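Local coordinates for putative fimbrial associated sortase-like protein (Corynebacterium diphtheriae, PDB 6BWE), which is the catalytic part of a class C sortase that probably cleaves sorting signals through an acyl-thioester intermediate and cross-links pilin subunits during pilus assembly, at residues Ala73-Ile81 and Pro91-Thr100; Ala34-Pro45 and Leu108-Gly116. The protein carries 2 engineered substitutions. One frame throughout, in Å; residues are numbered along the deposited sequence.

Contact 1. Residues Ala73-Ile81 and Pro91-Thr100; sequences AERPVIASI and PIYHGTDTAT
Arg75 bends at its second torsion (chi2 -74°) and runs straight from there, which carries its guanidinium across to Asp97. NH1 and NH2 both close on the single oxygen OD2, at 2.9 Å from Arg75 NH1 to Asp97 OD2, in a salt bridge that lies in the guanidinium plane while the carboxylate plane is turned 67° against it. Asp97 OD1 has a second cation, Lys56, so the carboxylate is held between two positive groups that would tend to keep it ionised. A water accepts from Arg75 NH1 and donates to His94 O, extending the link to the backbone. In Ile78, CG1 sits between the backbone N and the carbonyl carbon (chi1 59°), leaving CG2 to lie over one face of the His94 imidazole, a CH-pi contact with CG2 3.5 Å from the ring centroid. Pro76 CG meets the edge of the same ring 3.9 Å from His94 CE1, and a second water joins Pro76 O to His94 N and ND1. The strands 77-83 and 88-94 form an antiparallel hairpin of the sortase beta fold, whose register is shifted by a classic beta bulge, Ile78 and Ala79 both facing Ile92. Ile78 N gives a 2.8 Å bond to Ile92 O, and Ile92 N returns one of 2.8 Å to Ala79 O. The Ile92 side chain shares a sheet face with Ala79, its CD1 standing 4.1 Å from Ala79 CB and close to Ile81 CB; Leu105 and His107 of the neighbouring strand also touch Ile92. Ser80 and Pro91 point to the other face. Tyr93 brings the edge of its ring to the carbonyl of Arg75, its CE1 3.6 Å from Arg75 O, and Val77 CG2 packs obliquely against CE1 and OH of this ring.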
loop_
_atom_site.group_PDB
_atom_site.type_symbol
_atom_site.label_atom_id
_atom_site.label_comp_id
_atom_site.label_asym_id
_atom_site.label_seq_id
_atom_site.Cartn_x
_atom_site.Cartn_y
_atom_site.Cartn_z
ATOM N N ALA A 73 -5.421 -14.738 19.078
ATOM C CA ALA A 73 -5.631 -16.076 18.524
ATOM C C ALA A 73 -4.867 -16.217 17.199
ATOM O O ALA A 73 -4.456 -15.210 16.578
ATOM C CB ALA A 73 -7.102 -16.331 18.323
ATOM N N GLU A 74 -4.739 -17.455 16.739
ATOM C CA GLU A 74 -4.005 -17.739 15.504
ATOM C C GLU A 74 -4.816 -17.460 14.224
ATOM O O GLU A 74 -4.259 -16.972 13.240
ATOM C CB GLU A 74 -3.523 -19.191 15.506
ATOM C CG GLU A 74 -2.597 -19.556 16.673
ATOM C CD GLU A 74 -1.229 -18.898 16.606
ATOM O OE1 GLU A 74 -0.660 -18.788 15.496
ATOM O OE2 GLU A 74 -0.689 -18.512 17.675
ATOM N N ARG A 75 -6.101 -17.799 14.224
ATOM C CA ARG A 75 -7.009 -17.530 13.062
ATOM C C ARG A 75 -8.307 -16.904 13.538
ATOM O O ARG A 75 -9.403 -17.474 13.361
ATOM C CB ARG A 75 -7.322 -18.797 12.257
ATOM C CG ARG A 75 -6.108 -19.452 11.633
ATOM C CD ARG A 75 -5.638 -18.639 10.442
ATOM N NE ARG A 75 -4.366 -19.140 9.946
ATOM C CZ ARG A 75 -3.807 -18.781 8.786
ATOM N NH1 ARG A 75 -4.401 -17.902 7.969
ATOM N NH2 ARG A 75 -2.645 -19.313 8.438
ATOM N N PRO A 76 -8.211 -15.697 14.085
ATOM C CA PRO A 76 -9.437 -15.071 14.556
ATOM C C PRO A 76 -10.369 -14.649 13.444
ATOM O O PRO A 76 -9.931 -14.246 12.363
ATOM C CB PRO A 76 -8.937 -13.835 15.271
ATOM C CG PRO A 76 -7.694 -13.486 14.538
ATOM C CD PRO A 76 -7.046 -14.805 14.282
ATOM N N VAL A 77 -11.657 -14.720 13.735
ATOM C CA VAL A 77 -12.653 -14.060 12.885
ATOM C C VAL A 77 -12.521 -12.563 13.166
ATOM O O VAL A 77 -12.799 -12.109 14.296
ATOM C CB VAL A 77 -14.076 -14.523 13.228
ATOM C CG1 VAL A 77 -15.086 -13.704 12.420
ATOM C CG2 VAL A 77 -14.241 -16.014 12.920
ATOM N N ILE A 78 -12.102 -11.792 12.164
ATOM C CA ILE A 78 -11.866 -10.361 12.380
ATOM C C ILE A 78 -13.158 -9.539 12.246
ATOM O O ILE A 78 -13.255 -8.474 12.808
ATOM C CB ILE A 78 -10.730 -9.772 11.520
ATOM C CG1 ILE A 78 -10.959 -9.913 10.017
ATOM C CG2 ILE A 78 -9.431 -10.454 11.875
ATOM C CD1 ILE A 78 -10.018 -9.072 9.170
ATOM N N ALA A 79 -14.110 -10.042 11.475
ATOM C CA ALA A 79 -15.402 -9.420 11.264
ATOM C C ALA A 79 -16.315 -10.423 10.597
ATOM O O ALA A 79 -15.880 -11.474 10.148
ATOM C CB ALA A 79 -15.279 -8.166 10.391
ATOM N N SER A 80 -17.611 -10.143 10.581
ATOM C CA SER A 80 -18.507 -10.958 9.783
ATOM C C SER A 80 -19.301 -10.040 8.864
ATOM O O SER A 80 -19.392 -8.832 9.098
ATOM C CB SER A 80 -19.443 -11.814 10.652
ATOM O OG SER A 80 -20.217 -10.990 11.488
ATOM N N ILE A 81 -19.830 -10.632 7.810
ATOM C CA ILE A 81 -20.558 -9.911 6.806
ATOM C C ILE A 81 -21.901 -10.575 6.619
ATOM O O ILE A 81 -21.991 -11.783 6.658
ATOM C CB ILE A 81 -19.746 -9.796 5.502
ATOM C CG1 ILE A 81 -20.422 -8.865 4.506
ATOM C CG2 ILE A 81 -19.534 -11.137 4.835
ATOM C CD1 ILE A 81 -19.469 -8.316 3.453
ATOM N N PRO A 91 -17.931 -15.395 7.971
ATOM C CA PRO A 91 -16.796 -14.855 8.692
ATOM C C PRO A 91 -15.731 -14.290 7.732
ATOM O O PRO A 91 -15.534 -14.814 6.608
ATOM C CB PRO A 91 -16.281 -16.067 9.489
ATOM C CG PRO A 91 -16.630 -17.234 8.640
ATOM C CD PRO A 91 -17.910 -16.867 7.937
ATOM N N ILE A 92 -15.027 -13.254 8.213
ATOM C CA ILE A 92 -13.882 -12.699 7.520
ATOM C C ILE A 92 -12.640 -12.949 8.410
ATOM O O ILE A 92 -12.691 -12.699 9.601
ATOM C CB ILE A 92 -14.057 -11.205 7.247
ATOM C CG1 ILE A 92 -15.345 -10.933 6.421
ATOM C CG2 ILE A 92 -12.821 -10.694 6.503
ATOM C CD1 ILE A 92 -15.853 -9.485 6.501
ATOM N N TYR A 93 -11.539 -13.368 7.788
ATOM C CA TYR A 93 -10.268 -13.618 8.436
ATOM C C TYR A 93 -9.196 -12.728 7.866
ATOM O O TYR A 93 -9.357 -12.174 6.779
ATOM C CB TYR A 93 -9.860 -15.065 8.207
ATOM C CG TYR A 93 -10.847 -16.067 8.766
ATOM C CD1 TYR A 93 -10.748 -16.496 10.063
ATOM C CD2 TYR A 93 -11.893 -16.553 7.983
ATOM C CE1 TYR A 93 -11.646 -17.421 10.585
ATOM C CE2 TYR A 93 -12.802 -17.490 8.499
ATOM C CZ TYR A 93 -12.676 -17.903 9.797
ATOM O OH TYR A 93 -13.587 -18.791 10.333
ATOM N N HIS A 94 -8.090 -12.574 8.601
ATOM C CA HIS A 94 -6.914 -11.943 8.022
ATOM C C HIS A 94 -6.406 -12.731 6.808
ATOM O O HIS A 94 -6.328 -13.945 6.841
ATOM C CB HIS A 94 -5.731 -11.924 8.978
ATOM C CG HIS A 94 -5.897 -11.069 10.179
ATOM N ND1 HIS A 94 -6.102 -11.609 11.423
ATOM C CD2 HIS A 94 -5.730 -9.744 10.369
ATOM C CE1 HIS A 94 -6.123 -10.641 12.316
ATOM N NE2 HIS A 94 -5.931 -9.497 11.702
ATOM N N GLY A 95 -6.005 -12.023 5.765
ATOM C CA GLY A 95 -5.288 -12.620 4.659
ATOM C C GLY A 95 -6.131 -13.424 3.710
ATOM O O GLY A 95 -7.378 -13.549 3.857
ATOM N N THR A 96 -5.432 -14.041 2.763
ATOM C CA THR A 96 -6.071 -14.777 1.663
ATOM C C THR A 96 -5.326 -16.088 1.432
ATOM O O THR A 96 -5.185 -16.513 0.296
ATOM C CB THR A 96 -6.119 -13.916 0.356
ATOM O OG1 THR A 96 -4.807 -13.428 0.053
ATOM C CG2 THR A 96 -7.030 -12.776 0.546
ATOM N N ASP A 97 -4.920 -16.759 2.509
ATOM C CA ASP A 97 -4.381 -18.118 2.393
ATOM C C ASP A 97 -5.422 -19.070 1.767
ATOM O O ASP A 97 -6.639 -18.936 1.937
ATOM C CB ASP A 97 -3.981 -18.720 3.743
ATOM C CG ASP A 97 -2.819 -17.998 4.410
ATOM O OD1 ASP A 97 -2.026 -17.309 3.731
ATOM O OD2 ASP A 97 -2.699 -18.149 5.644
ATOM N N THR A 98 -4.908 -20.046 1.047
ATOM C CA THR A 98 -5.741 -21.090 0.421
ATOM C C THR A 98 -6.712 -21.698 1.429
ATOM O O THR A 98 -7.923 -21.780 1.189
ATOM C CB THR A 98 -4.839 -22.202 -0.146
ATOM O OG1 THR A 98 -3.897 -21.595 -1.009
ATOM C CG2 THR A 98 -5.640 -23.271 -0.948
ATOM N N ALA A 99 -6.183 -22.101 2.586
ATOM C CA ALA A 99 -7.032 -22.784 3.579
ATOM C C ALA A 99 -8.151 -21.869 4.080
ATOM O O ALA A 99 -9.327 -22.287 4.186
ATOM C CB ALA A 99 -6.200 -23.352 4.721
ATOM N N THR A 100 -7.832 -20.588 4.276
ATOM C CA THR A 100 -8.817 -19.600 4.746
ATOM C C THR A 100 -10.006 -19.507 3.794
ATOM O O THR A 100 -11.158 -19.526 4.223
ATOM C CB THR A 100 -8.165 -18.216 4.876
ATOM O OG1 THR A 100 -7.071 -18.292 5.782
ATOM C CG2 THR A 100 -9.131 -17.166 5.315
HETATM O O HOH W 1 -6.299 -15.746 9.007
HETATM O O HOH W 2 -7.624 -14.253 11.039
#

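Contact 2. Residues Ala34-Pro45 and Leu108-Gly116; sequences ARQYNTSVVGFP and LYGSALPVG
Leu113 O accepts from both Asn38 ND2 (3.1 Å) and Val115 N, two residues further on, the two donors arriving from the same face of the carbonyl plane. The second bond closes an inverse gamma turn centred on Pro114, in the loop between sortase strands 105-107 and 123-125 that packs on the C-terminal part of helix 24-39. The Asn38 amide works in both directions, because its OD1 takes Leu113 N at 2.8 Å, with the donor tilted 24° from the carbonyl plane. Around this pair of bonds Ala34 CB touches Leu113 CD1 and Val115 CG1, while Leu113 CD1 reaches Tyr37 CD2 at 3.6 Å, the two side chains crossing at about a right angle. Tyr37 CG stands anti to the backbone N (chi1 170°), and the ring carries OH to within 3.4 Å of Tyr109 CE1. One water joins Tyr37 OH to Gly110 N and Ser111 O; Tyr109 OH itself bonds Ser40 O of the second subunit. Farther along, Pro45 lies against the type II beta turn 108-111, beside the Leu108 side chain, and Val41 CG1 rests 3.4 Å from Gly110 O.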
loop_
_atom_site.group_PDB
_atom_site.type_symbol
_atom_site.label_atom_id
_atom_site.label_comp_id
_atom_site.label_asym_id
_atom_site.label_seq_id
_atom_site.Cartn_x
_atom_site.Cartn_y
_atom_site.Cartn_z
ATOM N N ALA A 34 -7.247 -0.340 15.105
ATOM C CA ALA A 34 -7.407 -0.685 13.679
ATOM C C ALA A 34 -7.539 0.535 12.775
ATOM O O ALA A 34 -7.067 0.526 11.624
ATOM C CB ALA A 34 -8.601 -1.568 13.483
ATOM N N ARG A 35 -8.200 1.561 13.259
ATOM C CA ARG A 35 -8.216 2.852 12.543
ATOM C C ARG A 35 -6.808 3.455 12.404
ATOM O O ARG A 35 -6.459 3.963 11.345
ATOM C CB ARG A 35 -9.110 3.870 13.234
ATOM C CG ARG A 35 -10.572 3.572 13.149
ATOM C CD ARG A 35 -11.382 4.612 13.925
ATOM N NE ARG A 35 -12.691 4.027 14.174
ATOM C CZ ARG A 35 -13.218 3.718 15.363
ATOM N NH1 ARG A 35 -12.586 3.970 16.508
ATOM N NH2 ARG A 35 -14.422 3.161 15.384
ATOM N N GLN A 36 -6.009 3.384 13.459
ATOM C CA GLN A 36 -4.603 3.805 13.392
ATOM C C GLN A 36 -3.802 2.970 12.345
ATOM O O GLN A 36 -3.044 3.531 11.510
ATOM C CB GLN A 36 -3.945 3.690 14.767
ATOM C CG GLN A 36 -2.457 4.034 14.743
ATOM C CD GLN A 36 -1.790 4.056 16.093
ATOM O OE1 GLN A 36 -1.312 5.105 16.566
ATOM N NE2 GLN A 36 -1.703 2.909 16.702
ATOM N N TYR A 37 -3.978 1.650 12.382
ATOM C CA TYR A 37 -3.372 0.759 11.394
ATOM C C TYR A 37 -3.747 1.234 9.976
ATOM O O TYR A 37 -2.872 1.404 9.111
ATOM C CB TYR A 37 -3.760 -0.718 11.615
ATOM C CG TYR A 37 -3.328 -1.596 10.472
ATOM C CD1 TYR A 37 -2.081 -2.165 10.440
ATOM C CD2 TYR A 37 -4.151 -1.755 9.356
ATOM C CE1 TYR A 37 -1.655 -2.907 9.352
ATOM C CE2 TYR A 37 -3.739 -2.492 8.261
ATOM C CZ TYR A 37 -2.505 -3.065 8.247
ATOM O OH TYR A 37 -2.123 -3.804 7.143
ATOM N N ASN A 38 -5.033 1.493 9.774
ATOM C CA ASN A 38 -5.502 1.946 8.467
ATOM C C ASN A 38 -4.840 3.213 7.915
ATOM O O ASN A 38 -4.708 3.343 6.684
ATOM C CB ASN A 38 -7.002 2.128 8.454
ATOM C CG ASN A 38 -7.734 0.809 8.378
ATOM O OD1 ASN A 38 -7.124 -0.262 8.160
ATOM N ND2 ASN A 38 -9.055 0.861 8.583
ATOM N N THR A 39 -4.386 4.107 8.786
ATOM C CA THR A 39 -3.669 5.309 8.315
ATOM C C THR A 39 -2.390 4.958 7.593
ATOM O O THR A 39 -1.895 5.764 6.789
ATOM C CB THR A 39 -3.339 6.302 9.433
ATOM O OG1 THR A 39 -2.359 5.748 10.320
ATOM C CG2 THR A 39 -4.580 6.735 10.184
ATOM N N SER A 40 -1.844 3.785 7.895
ATOM C CA SER A 40 -0.596 3.293 7.281
ATOM C C SER A 40 -0.802 2.629 5.912
ATOM O O SER A 40 0.171 2.338 5.223
ATOM C CB SER A 40 0.088 2.284 8.237
ATOM O OG SER A 40 -0.527 0.986 8.170
ATOM N N VAL A 41 -2.051 2.378 5.520
ATOM C CA VAL A 41 -2.372 1.739 4.267
ATOM C C VAL A 41 -2.495 2.836 3.221
ATOM O O VAL A 41 -3.440 3.613 3.220
ATOM C CB VAL A 41 -3.713 0.968 4.336
ATOM C CG1 VAL A 41 -4.064 0.360 2.965
ATOM C CG2 VAL A 41 -3.610 -0.123 5.410
ATOM N N VAL A 42 -1.558 2.884 2.310
ATOM C CA VAL A 42 -1.604 4.000 1.369
ATOM C C VAL A 42 -1.834 3.577 -0.073
ATOM O O VAL A 42 -2.255 4.400 -0.887
ATOM C CB VAL A 42 -0.405 4.941 1.553
ATOM C CG1 VAL A 42 -0.527 5.663 2.905
ATOM C CG2 VAL A 42 0.893 4.169 1.477
ATOM N N GLY A 43 -1.628 2.339 -0.438
ATOM C CA GLY A 43 -2.112 1.981 -1.769
ATOM C C GLY A 43 -3.420 1.193 -1.798
ATOM O O GLY A 43 -4.355 1.362 -0.984
ATOM N N PHE A 44 -3.473 0.358 -2.809
ATOM C CA PHE A 44 -4.426 -0.719 -2.853
ATOM C C PHE A 44 -3.678 -1.927 -3.372
ATOM O O PHE A 44 -2.617 -1.781 -3.972
ATOM C CB PHE A 44 -5.607 -0.352 -3.728
ATOM C CG PHE A 44 -5.251 0.015 -5.145
ATOM C CD1 PHE A 44 -5.268 -0.932 -6.146
ATOM C CD2 PHE A 44 -4.934 1.316 -5.474
ATOM C CE1 PHE A 44 -4.965 -0.584 -7.452
ATOM C CE2 PHE A 44 -4.641 1.680 -6.797
ATOM C CZ PHE A 44 -4.647 0.720 -7.782
ATOM N N PRO A 45 -4.225 -3.120 -3.155
ATOM C CA PRO A 45 -3.583 -4.327 -3.657
ATOM C C PRO A 45 -3.652 -4.488 -5.175
ATOM O O PRO A 45 -4.730 -4.508 -5.726
ATOM C CB PRO A 45 -4.336 -5.469 -2.944
ATOM C CG PRO A 45 -5.275 -4.817 -1.998
ATOM C CD PRO A 45 -5.478 -3.412 -2.447
ATOM N N LEU A 108 -8.031 -8.793 2.020
ATOM C CA LEU A 108 -6.851 -8.592 1.200
ATOM C C LEU A 108 -5.865 -7.630 1.859
ATOM O O LEU A 108 -6.109 -6.423 1.944
ATOM C CB LEU A 108 -7.258 -8.118 -0.194
ATOM C CG LEU A 108 -6.267 -8.175 -1.340
ATOM C CD1 LEU A 108 -5.517 -9.499 -1.448
ATOM C CD2 LEU A 108 -7.010 -7.887 -2.631
ATOM N N TYR A 109 -4.764 -8.186 2.347
ATOM C CA TYR A 109 -3.681 -7.431 2.902
ATOM C C TYR A 109 -3.243 -6.334 1.905
ATOM O O TYR A 109 -3.095 -6.596 0.698
ATOM C CB TYR A 109 -2.490 -8.367 3.228
ATOM C CG TYR A 109 -1.325 -7.546 3.749
ATOM C CD1 TYR A 109 -1.382 -6.942 5.003
ATOM C CD2 TYR A 109 -0.211 -7.316 2.944
ATOM C CE1 TYR A 109 -0.320 -6.143 5.457
ATOM C CE2 TYR A 109 0.827 -6.533 3.373
ATOM C CZ TYR A 109 0.769 -5.931 4.608
ATOM O OH TYR A 109 1.842 -5.150 4.962
ATOM N N GLY A 110 -3.069 -5.126 2.406
ATOM C CA GLY A 110 -2.780 -3.968 1.559
ATOM C C GLY A 110 -3.974 -3.072 1.319
ATOM O O GLY A 110 -3.843 -2.042 0.630
ATOM N N SER A 111 -5.139 -3.496 1.817
ATOM C CA SER A 111 -6.333 -2.678 1.859
ATOM C C SER A 111 -6.656 -2.443 3.333
ATOM O O SER A 111 -6.184 -3.177 4.202
ATOM C CB SER A 111 -7.506 -3.337 1.119
ATOM O OG SER A 111 -7.961 -4.537 1.788
ATOM N N ALA A 112 -7.442 -1.402 3.611
ATOM C CA ALA A 112 -7.809 -1.055 4.984
ATOM C C ALA A 112 -8.625 -2.189 5.616
ATOM O O ALA A 112 -9.367 -2.914 4.941
ATOM C CB ALA A 112 -8.628 0.225 5.022
ATOM N N LEU A 113 -8.441 -2.350 6.908
ATOM C CA LEU A 113 -9.288 -3.228 7.696
ATOM C C LEU A 113 -10.718 -2.681 7.750
ATOM O O LEU A 113 -10.905 -1.456 7.700
ATOM C CB LEU A 113 -8.731 -3.295 9.116
ATOM C CG LEU A 113 -7.385 -3.975 9.313
ATOM C CD1 LEU A 113 -6.904 -3.665 10.712
ATOM C CD2 LEU A 113 -7.487 -5.472 9.077
ATOM N N PRO A 114 -11.739 -3.571 7.842
ATOM C CA PRO A 114 -13.109 -3.092 7.611
ATOM C C PRO A 114 -13.738 -2.538 8.887
ATOM O O PRO A 114 -14.628 -3.154 9.460
ATOM C CB PRO A 114 -13.814 -4.332 7.082
ATOM C CG PRO A 114 -13.152 -5.457 7.799
ATOM C CD PRO A 114 -11.681 -5.040 7.740
ATOM N N VAL A 115 -13.230 -1.379 9.309
ATOM C CA VAL A 115 -13.715 -0.631 10.474
ATOM C C VAL A 115 -14.283 0.741 10.075
ATOM O O VAL A 115 -14.579 1.531 10.946
ATOM C CB VAL A 115 -12.641 -0.494 11.556
ATOM C CG1 VAL A 115 -12.324 -1.857 12.135
ATOM C CG2 VAL A 115 -11.357 0.169 11.025
ATOM N N GLY A 116 -14.446 0.992 8.771
ATOM C CA GLY A 116 -15.014 2.253 8.273
ATOM C C GLY A 116 -14.007 3.394 8.333
ATOM O O GLY A 116 -12.888 3.234 8.863
HETATM O O HOH W 3 -15.810 2.126 13.252
HETATM O O HOH W 4 -13.857 4.333 11.463
HETATM O O HOH W 5 -3.803 -4.272 4.977
HETATM O O HOH W 6 0.653 -3.283 6.891
HETATM O O HOH W 7 -10.148 3.232 9.511
HETATM O O HOH W 8 -1.490 -0.952 0.023
#

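How the contacts relate
Contact 1 is local, pairing the two strands of a hairpin together with the loop before the first and the loop after the second, and it is nested inside the longer loop that contact 2 closes between the N-terminal helix and the loop 108-116. Contact 2 is the more buried, whereas contact 1 runs from a buried apolar sheet face to a salt bridge near the surface. Strand backbone bonds and a charged pair set contact 1 apart; in contact 2, which also lies beside the second subunit, a side-chain amide replaces them. Both add apolar packing and bridging waters. Their centres are about 15 Å apart; in one conformer of Leu108 they touch, Thr96 CG2 lying 4.1 Å from Leu108 CD1.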